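Local coordinates for protein putative angiotensinogen (PDB 5INW) that binds heparin and, as a serpin, inhibits thrombin in a manner that heparin promotes through a template mechanism, at residues S348-L360 with K392-E404. The protein carries 1 engineered substitution. Residues are numbered along the deposited sequence; the frame is centred on the assembly and turned at random.
Sequences SLPKFKISVSYDL and KITHKSVLHVNEE
Phe352 O is met by three groups of the neighbouring strand: Val401 N donates to it at 3.0 Å, the CA-H of His400 points at it, and His400 CD2 brings the imidazole edge to 3.4 Å from this oxygen. It belongs to the pairing of strands 5 and 6 of serpin sheet A, which illustrates how an antiparallel pair (171° between short axes) separates its two surfaces. Strand 405-417, the cleaved reactive loop inserted into the sheet, flanks 392-404 on its other side. Hydrogen-bonded pairs from Phe352/Val401 to Tyr358/His395 alternate with non-hydrogen-bonded ones, and Leu360 N to Ile393 O, 3.1 Å, extends the series.

On the inner face, chi1 of 59° in Phe352 lays CG between backbone N and carbonyl carbon, swinging the ring across to the partner strand. Val401 CB then sits over one ring face, Val401 CG2 lies 3.7 Å from Phe352 CZ, and Leu399 CD2 meets the ring edge. Further along, Tyr358 CD2 lies at the edge of the His395 ring, near its plane. This imidazole is buried with both nitrogens engaged, ND1 by Thr412 OG1 of the inserted strand and NE2 by Ser109 N, while Leu360 CD1 packs on His395 CB at 3.7 Å.

The outer face is more polar. Lys353, extended beyond CG, passes its CD over one face of the His400 ring, offset toward the rim. At the strand end a salt bridge, its hydrogen bond weak, joins Lys351 NZ to Glu403 OE1 at 3.5 Å, while Glu403 OE2 is hydrogen-bonded with Thr261 OG1.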
ATOM      1  N   SER A 348      -9.123  22.992   4.902  1.00 71.49           N
ATOM      2  CA  SER A 348      -7.727  23.431   4.755  1.00 71.12           C
ATOM      3  C   SER A 348      -6.846  22.156   4.741  1.00 70.37           C
ATOM      4  O   SER A 348      -6.904  21.362   5.690  1.00 72.08           O
ATOM      5  CB  SER A 348      -7.327  24.350   5.923  1.00 72.93           C
ATOM      6  OG  SER A 348      -8.430  25.138   6.395  1.00 73.83           O
ATOM      7  N   LEU A 349      -6.086  21.933   3.664  1.00 67.65           N
ATOM      8  CA  LEU A 349      -5.305  20.708   3.461  1.00 64.87           C
ATOM      9  C   LEU A 349      -3.945  20.969   2.825  1.00 64.68           C
ATOM     10  O   LEU A 349      -3.907  21.532   1.722  1.00 63.62           O
ATOM     11  CB  LEU A 349      -6.064  19.761   2.521  1.00 66.47           C
ATOM     12  CG  LEU A 349      -5.541  18.341   2.201  1.00 63.04           C
ATOM     13  CD1 LEU A 349      -5.552  17.511   3.464  1.00 63.06           C
ATOM     14  CD2 LEU A 349      -6.396  17.663   1.123  1.00 62.08           C
ATOM     15  N   PRO A 350      -2.840  20.472   3.450  1.00 63.12           N
ATOM     16  CA  PRO A 350      -1.500  20.594   2.861  1.00 61.12           C
ATOM     17  C   PRO A 350      -1.361  19.999   1.457  1.00 59.54           C
ATOM     18  O   PRO A 350      -2.057  19.055   1.120  1.00 57.12           O
ATOM     19  CB  PRO A 350      -0.617  19.837   3.844  1.00 59.70           C
ATOM     20  CG  PRO A 350      -1.308  19.971   5.156  1.00 61.20           C
ATOM     21  CD  PRO A 350      -2.775  19.966   4.836  1.00 62.07           C
ATOM     22  N   LYS A 351      -0.470  20.603   0.667  1.00 62.73           N
ATOM     23  CA  LYS A 351      -0.032  20.162  -0.667  1.00 61.73           C
ATOM     24  C   LYS A 351       1.423  19.711  -0.448  1.00 62.26           C
ATOM     25  O   LYS A 351       2.246  20.454   0.114  1.00 64.16           O
ATOM     26  CB  LYS A 351      -0.121  21.339  -1.643  1.00 62.78           C
ATOM     27  CG  LYS A 351       0.513  21.189  -3.027  1.00 63.66           C
ATOM     28  CD  LYS A 351       0.279  22.487  -3.810  1.00 66.63           C
ATOM     29  CE  LYS A 351       1.240  22.757  -4.962  1.00 68.79           C
ATOM     30  NZ  LYS A 351       1.159  21.811  -6.125  1.00 70.31           N
ATOM     31  N   PHE A 352       1.730  18.485  -0.843  1.00 59.44           N
ATOM     32  CA  PHE A 352       2.991  17.872  -0.475  1.00 58.48           C
ATOM     33  C   PHE A 352       3.248  16.639  -1.284  1.00 57.48           C
ATOM     34  O   PHE A 352       2.317  16.066  -1.844  1.00 54.54           O
ATOM     35  CB  PHE A 352       2.973  17.465   0.993  1.00 58.14           C
ATOM     36  CG  PHE A 352       1.877  16.490   1.347  1.00 56.21           C
ATOM     37  CD1 PHE A 352       0.615  16.941   1.654  1.00 57.37           C
ATOM     38  CD2 PHE A 352       2.101  15.126   1.373  1.00 53.78           C
ATOM     39  CE1 PHE A 352      -0.404  16.045   1.972  1.00 56.27           C
ATOM     40  CE2 PHE A 352       1.087  14.230   1.690  1.00 52.74           C
ATOM     41  CZ  PHE A 352      -0.167  14.696   2.001  1.00 54.30           C
ATOM     42  N   LYS A 353       4.526  16.271  -1.370  1.00 60.15           N
ATOM     43  CA  LYS A 353       4.967  14.978  -1.916  1.00 59.35           C
ATOM     44  C   LYS A 353       5.884  14.365  -0.859  1.00 56.45           C
ATOM     45  O   LYS A 353       6.921  14.941  -0.532  1.00 56.16           O
ATOM     46  CB  LYS A 353       5.699  15.152  -3.243  1.00 63.17           C
ATOM     47  CG  LYS A 353       5.825  13.867  -4.041  1.00 66.11           C
ATOM     48  CD  LYS A 353       6.469  14.123  -5.395  1.00 73.71           C
ATOM     49  CE  LYS A 353       6.207  12.981  -6.371  1.00 79.24           C
ATOM     50  NZ  LYS A 353       7.217  13.015  -7.481  1.00 81.64           N
ATOM     51  N   ILE A 354       5.470  13.237  -0.300  1.00 52.68           N
ATOM     52  CA  ILE A 354       6.305  12.474   0.624  1.00 52.22           C
ATOM     53  C   ILE A 354       6.563  11.061   0.113  1.00 49.69           C
ATOM     54  O   ILE A 354       5.714  10.504  -0.570  1.00 52.55           O
ATOM     55  CB  ILE A 354       5.682  12.377   2.026  1.00 52.07           C
ATOM     56  CG1 ILE A 354       4.361  11.591   2.049  1.00 51.63           C
ATOM     57  CG2 ILE A 354       5.493  13.760   2.619  1.00 51.89           C
ATOM     58  CD1 ILE A 354       4.128  10.876   3.359  1.00 51.58           C
ATOM     59  N   SER A 355       7.726  10.494   0.410  1.00 48.08           N
ATOM     60  CA  SER A 355       8.015   9.093   0.058  1.00 46.60           C
ATOM     61  C   SER A 355       8.674   8.383   1.188  1.00 46.91           C
ATOM     62  O   SER A 355       9.414   8.985   1.921  1.00 54.96           O
ATOM     63  CB  SER A 355       8.873   8.986  -1.191  1.00 47.88           C
ATOM     64  OG  SER A 355      10.007   9.799  -1.113  1.00 50.48           O
ATOM     65  N   VAL A 356       8.387   7.094   1.344  1.00 48.46           N
ATOM     66  CA  VAL A 356       8.776   6.292   2.525  1.00 46.16           C
ATOM     67  C   VAL A 356       9.350   4.976   2.027  1.00 46.46           C
ATOM     68  O   VAL A 356       8.883   4.460   1.026  1.00 49.68           O
ATOM     69  CB  VAL A 356       7.524   5.995   3.366  1.00 46.77           C
ATOM     70  CG1 VAL A 356       7.872   5.168   4.598  1.00 43.80           C
ATOM     71  CG2 VAL A 356       6.781   7.297   3.720  1.00 46.43           C
ATOM     72  N   SER A 357      10.344   4.420   2.704  1.00 47.86           N
ATOM     73  CA  SER A 357      10.872   3.086   2.347  1.00 46.69           C
ATOM     74  C   SER A 357      10.820   2.193   3.541  1.00 47.34           C
ATOM     75  O   SER A 357      10.999   2.634   4.652  1.00 47.06           O
ATOM     76  CB  SER A 357      12.307   3.161   1.871  1.00 46.89           C
ATOM     77  OG  SER A 357      12.382   3.953   0.729  1.00 52.42           O
ATOM     78  N   TYR A 358      10.666   0.903   3.307  1.00 49.77           N
ATOM     79  CA  TYR A 358      10.724  -0.060   4.376  1.00 48.69           C
ATOM     80  C   TYR A 358      11.507  -1.281   3.971  1.00 51.92           C
ATOM     81  O   TYR A 358      11.660  -1.590   2.790  1.00 54.98           O
ATOM     82  CB  TYR A 358       9.336  -0.481   4.799  1.00 49.22           C
ATOM     83  CG  TYR A 358       8.365   0.626   5.220  1.00 48.33           C
ATOM     84  CD1 TYR A 358       8.313   1.071   6.526  1.00 47.67           C
ATOM     85  CD2 TYR A 358       7.453   1.144   4.310  1.00 48.48           C
ATOM     86  CE1 TYR A 358       7.408   2.015   6.923  1.00 50.09           C
ATOM     87  CE2 TYR A 358       6.534   2.089   4.687  1.00 49.48           C
ATOM     88  CZ  TYR A 358       6.515   2.532   5.999  1.00 51.95           C
ATOM     89  OH  TYR A 358       5.610   3.499   6.381  1.00 54.24           O
ATOM     90  N   ASP A 359      12.081  -1.928   4.985  1.00 54.29           N
ATOM     91  CA  ASP A 359      12.536  -3.311   4.918  1.00 54.28           C
ATOM     92  C   ASP A 359      11.533  -4.011   5.858  1.00 51.81           C
ATOM     93  O   ASP A 359      11.390  -3.627   7.001  1.00 54.31           O
ATOM     94  CB  ASP A 359      13.984  -3.387   5.381  1.00 56.45           C
ATOM     95  CG  ASP A 359      14.498  -4.805   5.481  1.00 57.41           C
ATOM     96  OD1 ASP A 359      13.959  -5.599   6.275  1.00 60.58           O
ATOM     97  OD2 ASP A 359      15.482  -5.120   4.783  1.00 61.32           O
ATOM     98  N   LEU A 360      10.789  -4.975   5.356  1.00 49.83           N
ATOM     99  CA  LEU A 360       9.626  -5.450   6.084  1.00 51.91           C
ATOM    100  C   LEU A 360       9.889  -6.735   6.868  1.00 54.08           C
ATOM    101  O   LEU A 360       8.969  -7.278   7.493  1.00 51.97           O
ATOM    102  CB  LEU A 360       8.486  -5.710   5.103  1.00 51.68           C
ATOM    103  CG  LEU A 360       7.963  -4.537   4.298  1.00 50.46           C
ATOM    104  CD1 LEU A 360       6.870  -5.002   3.339  1.00 51.79           C
ATOM    105  CD2 LEU A 360       7.435  -3.492   5.239  1.00 51.16           C
ATOM    106  N   LYS A 392      15.051 -11.124   1.235  1.00 56.51           N
ATOM    107  CA  LYS A 392      14.791  -9.723   1.403  1.00 54.87           C
ATOM    108  C   LYS A 392      13.417  -9.321   0.825  1.00 53.24           C
ATOM    109  O   LYS A 392      13.039  -9.760  -0.291  1.00 53.66           O
ATOM    110  CB  LYS A 392      15.898  -8.948   0.674  1.00 60.09           C
ATOM    111  CG  LYS A 392      15.746  -7.425   0.769  1.00 67.27           C
ATOM    112  CD  LYS A 392      17.075  -6.675   0.755  1.00 72.75           C
ATOM    113  CE  LYS A 392      17.115  -5.561   1.800  1.00 81.07           C
ATOM    114  NZ  LYS A 392      18.518  -5.157   2.177  1.00 86.59           N
ATOM    115  N   ILE A 393      12.729  -8.437   1.549  1.00 48.44           N
ATOM    116  CA  ILE A 393      11.495  -7.789   1.084  1.00 48.04           C
ATOM    117  C   ILE A 393      11.454  -6.290   1.357  1.00 43.63           C
ATOM    118  O   ILE A 393      11.426  -5.870   2.493  1.00 42.03           O
ATOM    119  CB  ILE A 393      10.272  -8.361   1.790  1.00 49.46           C
ATOM    120  CG1 ILE A 393      10.148  -9.843   1.510  1.00 53.75           C
ATOM    121  CG2 ILE A 393       9.010  -7.676   1.314  1.00 48.88           C
ATOM    122  CD1 ILE A 393       8.868 -10.452   2.069  1.00 56.14           C
ATOM    123  N   THR A 394      11.467  -5.492   0.311  1.00 43.88           N
ATOM    124  CA  THR A 394      11.406  -4.056   0.476  1.00 44.86           C
ATOM    125  C   THR A 394      10.013  -3.614   0.092  1.00 45.64           C
ATOM    126  O   THR A 394       9.287  -4.353  -0.545  1.00 45.32           O
ATOM    127  CB  THR A 394      12.534  -3.337  -0.313  1.00 44.80           C
ATOM    128  OG1 THR A 394      12.631  -3.828  -1.654  1.00 44.44           O
ATOM    129  CG2 THR A 394      13.845  -3.650   0.336  1.00 45.46           C
ATOM    130  N   HIS A 395       9.622  -2.446   0.577  1.00 46.32           N
ATOM    131  CA  HIS A 395       8.394  -1.804   0.185  1.00 45.22           C
ATOM    132  C   HIS A 395       8.693  -0.345   0.127  1.00 44.83           C
ATOM    133  O   HIS A 395       9.276   0.178   1.006  1.00 45.49           O
ATOM    134  CB  HIS A 395       7.260  -2.074   1.151  1.00 45.30           C
ATOM    135  CG  HIS A 395       5.970  -1.507   0.686  1.00 47.56           C
ATOM    136  ND1 HIS A 395       5.174  -2.135  -0.241  1.00 48.38           N
ATOM    137  CD2 HIS A 395       5.389  -0.317   0.928  1.00 48.25           C
ATOM    138  CE1 HIS A 395       4.138  -1.371  -0.517  1.00 46.24           C
ATOM    139  NE2 HIS A 395       4.243  -0.267   0.187  1.00 46.36           N
ATOM    140  N   LYS A 396       8.327   0.293  -0.957  1.00 50.60           N
ATOM    141  CA  LYS A 396       8.638   1.704  -1.221  1.00 53.11           C
ATOM    142  C   LYS A 396       7.334   2.343  -1.741  1.00 51.17           C
ATOM    143  O   LYS A 396       6.604   1.730  -2.550  1.00 55.61           O
ATOM    144  CB  LYS A 396       9.751   1.743  -2.257  1.00 59.37           C
ATOM    145  CG  LYS A 396      10.606   2.983  -2.256  1.00 69.39           C
ATOM    146  CD  LYS A 396      10.037   4.128  -3.127  1.00 72.49           C
ATOM    147  CE  LYS A 396      10.849   5.419  -2.976  1.00 71.01           C
ATOM    148  NZ  LYS A 396      10.862   6.215  -4.229  1.00 69.91           N
ATOM    149  N   SER A 397       6.981   3.526  -1.251  1.00 48.34           N
ATOM    150  CA  SER A 397       5.728   4.193  -1.684  1.00 48.38           C
ATOM    151  C   SER A 397       5.810   5.701  -1.725  1.00 46.48           C
ATOM    152  O   SER A 397       6.600   6.266  -1.019  1.00 48.44           O
ATOM    153  CB  SER A 397       4.589   3.771  -0.768  1.00 51.22           C
ATOM    154  OG  SER A 397       4.937   4.152   0.545  1.00 57.85           O
ATOM    155  N   VAL A 398       5.002   6.342  -2.558  1.00 44.22           N
ATOM    156  CA  VAL A 398       4.989   7.793  -2.678  1.00 45.31           C
ATOM    157  C   VAL A 398       3.562   8.362  -2.694  1.00 46.60           C
ATOM    158  O   VAL A 398       2.683   7.773  -3.295  1.00 45.89           O
ATOM    159  CB  VAL A 398       5.666   8.259  -3.964  1.00 47.34           C
ATOM    160  CG1 VAL A 398       5.831   9.794  -3.957  1.00 51.17           C
ATOM    161  CG2 VAL A 398       7.009   7.596  -4.140  1.00 48.35           C
ATOM    162  N   LEU A 399       3.349   9.500  -2.019  1.00 46.71           N
ATOM    163  CA  LEU A 399       2.047  10.151  -1.943  1.00 46.98           C
ATOM    164  C   LEU A 399       2.217  11.594  -2.360  1.00 46.29           C
ATOM    165  O   LEU A 399       3.042  12.272  -1.816  1.00 45.95           O
ATOM    166  CB  LEU A 399       1.443  10.057  -0.525  1.00 46.95           C
ATOM    167  CG  LEU A 399       0.090  10.772  -0.363  1.00 49.19           C
ATOM    168  CD1 LEU A 399      -0.956  10.233  -1.345  1.00 47.07           C
ATOM    169  CD2 LEU A 399      -0.417  10.680   1.073  1.00 50.11           C
ATOM    170  N   HIS A 400       1.450  12.025  -3.345  1.00 46.10           N
ATOM    171  CA  HIS A 400       1.509  13.364  -3.858  1.00 49.85           C
ATOM    172  C   HIS A 400       0.081  13.874  -3.828  1.00 47.42           C
ATOM    173  O   HIS A 400      -0.773  13.339  -4.471  1.00 47.34           O
ATOM    174  CB  HIS A 400       2.116  13.360  -5.280  1.00 55.92           C
ATOM    175  CG  HIS A 400       2.401  14.724  -5.857  1.00 64.11           C
ATOM    176  ND1 HIS A 400       2.493  14.955  -7.220  1.00 70.63           N
ATOM    177  CD2 HIS A 400       2.595  15.931  -5.264  1.00 67.49           C
ATOM    178  CE1 HIS A 400       2.741  16.239  -7.441  1.00 71.69           C
ATOM    179  NE2 HIS A 400       2.818  16.851  -6.269  1.00 73.62           N
ATOM    180  N   VAL A 401      -0.179  14.859  -3.002  1.00 47.29           N
ATOM    181  CA  VAL A 401      -1.449  15.544  -2.982  1.00 49.28           C
ATOM    182  C   VAL A 401      -1.268  16.969  -3.565  1.00 49.94           C
ATOM    183  O   VAL A 401      -0.308  17.686  -3.217  1.00 50.84           O
ATOM    184  CB  VAL A 401      -2.014  15.596  -1.537  1.00 51.47           C
ATOM    185  CG1 VAL A 401      -3.308  16.395  -1.488  1.00 51.68           C
ATOM    186  CG2 VAL A 401      -2.226  14.172  -1.010  1.00 51.37           C
ATOM    187  N   ASN A 402      -2.187  17.365  -4.443  1.00 48.57           N
ATOM    188  CA  ASN A 402      -2.192  18.691  -4.979  1.00 50.89           C
ATOM    189  C   ASN A 402      -3.612  19.140  -5.294  1.00 53.09           C
ATOM    190  O   ASN A 402      -4.547  18.444  -4.958  1.00 55.20           O
ATOM    191  CB  ASN A 402      -1.201  18.794  -6.148  1.00 50.92           C
ATOM    192  CG  ASN A 402      -1.644  18.076  -7.396  1.00 50.41           C
ATOM    193  OD1 ASN A 402      -2.755  17.514  -7.508  1.00 50.43           O
ATOM    194  ND2 ASN A 402      -0.765  18.117  -8.386  1.00 50.38           N
ATOM    195  N   GLU A 403      -3.765  20.305  -5.922  1.00 55.12           N
ATOM    196  CA  GLU A 403      -5.072  20.864  -6.240  1.00 55.47           C
ATOM    197  C   GLU A 403      -5.931  19.965  -7.124  1.00 55.43           C
ATOM    198  O   GLU A 403      -7.135  20.005  -6.985  1.00 55.47           O
ATOM    199  CB  GLU A 403      -4.919  22.242  -6.934  1.00 58.18           C
ATOM    200  CG  GLU A 403      -4.501  23.403  -6.037  1.00 59.02           C
ATOM    201  CD  GLU A 403      -3.013  23.500  -5.714  1.00 58.58           C
ATOM    202  OE1 GLU A 403      -2.217  22.650  -6.154  1.00 55.28           O
ATOM    203  OE2 GLU A 403      -2.633  24.487  -5.028  1.00 62.92           O
ATOM    204  N   GLU A 404      -5.332  19.202  -8.057  1.00 56.71           N
ATOM    205  CA  GLU A 404      -6.106  18.301  -8.946  1.00 57.62           C
ATOM    206  C   GLU A 404      -6.550  17.041  -8.222  1.00 54.53           C
ATOM    207  O   GLU A 404      -7.569  16.428  -8.580  1.00 54.27           O
ATOM    208  CB  GLU A 404      -5.327  17.827 -10.192  1.00 59.28           C
ATOM    209  CG  GLU A 404      -4.641  18.917 -11.011  1.00 66.59           C
ATOM    210  CD  GLU A 404      -5.568  19.930 -11.753  1.00 72.96           C
ATOM    211  OE1 GLU A 404      -5.182  21.134 -11.853  1.00 78.66           O
ATOM    212  OE2 GLU A 404      -6.663  19.565 -12.256  1.00 73.27           O
TER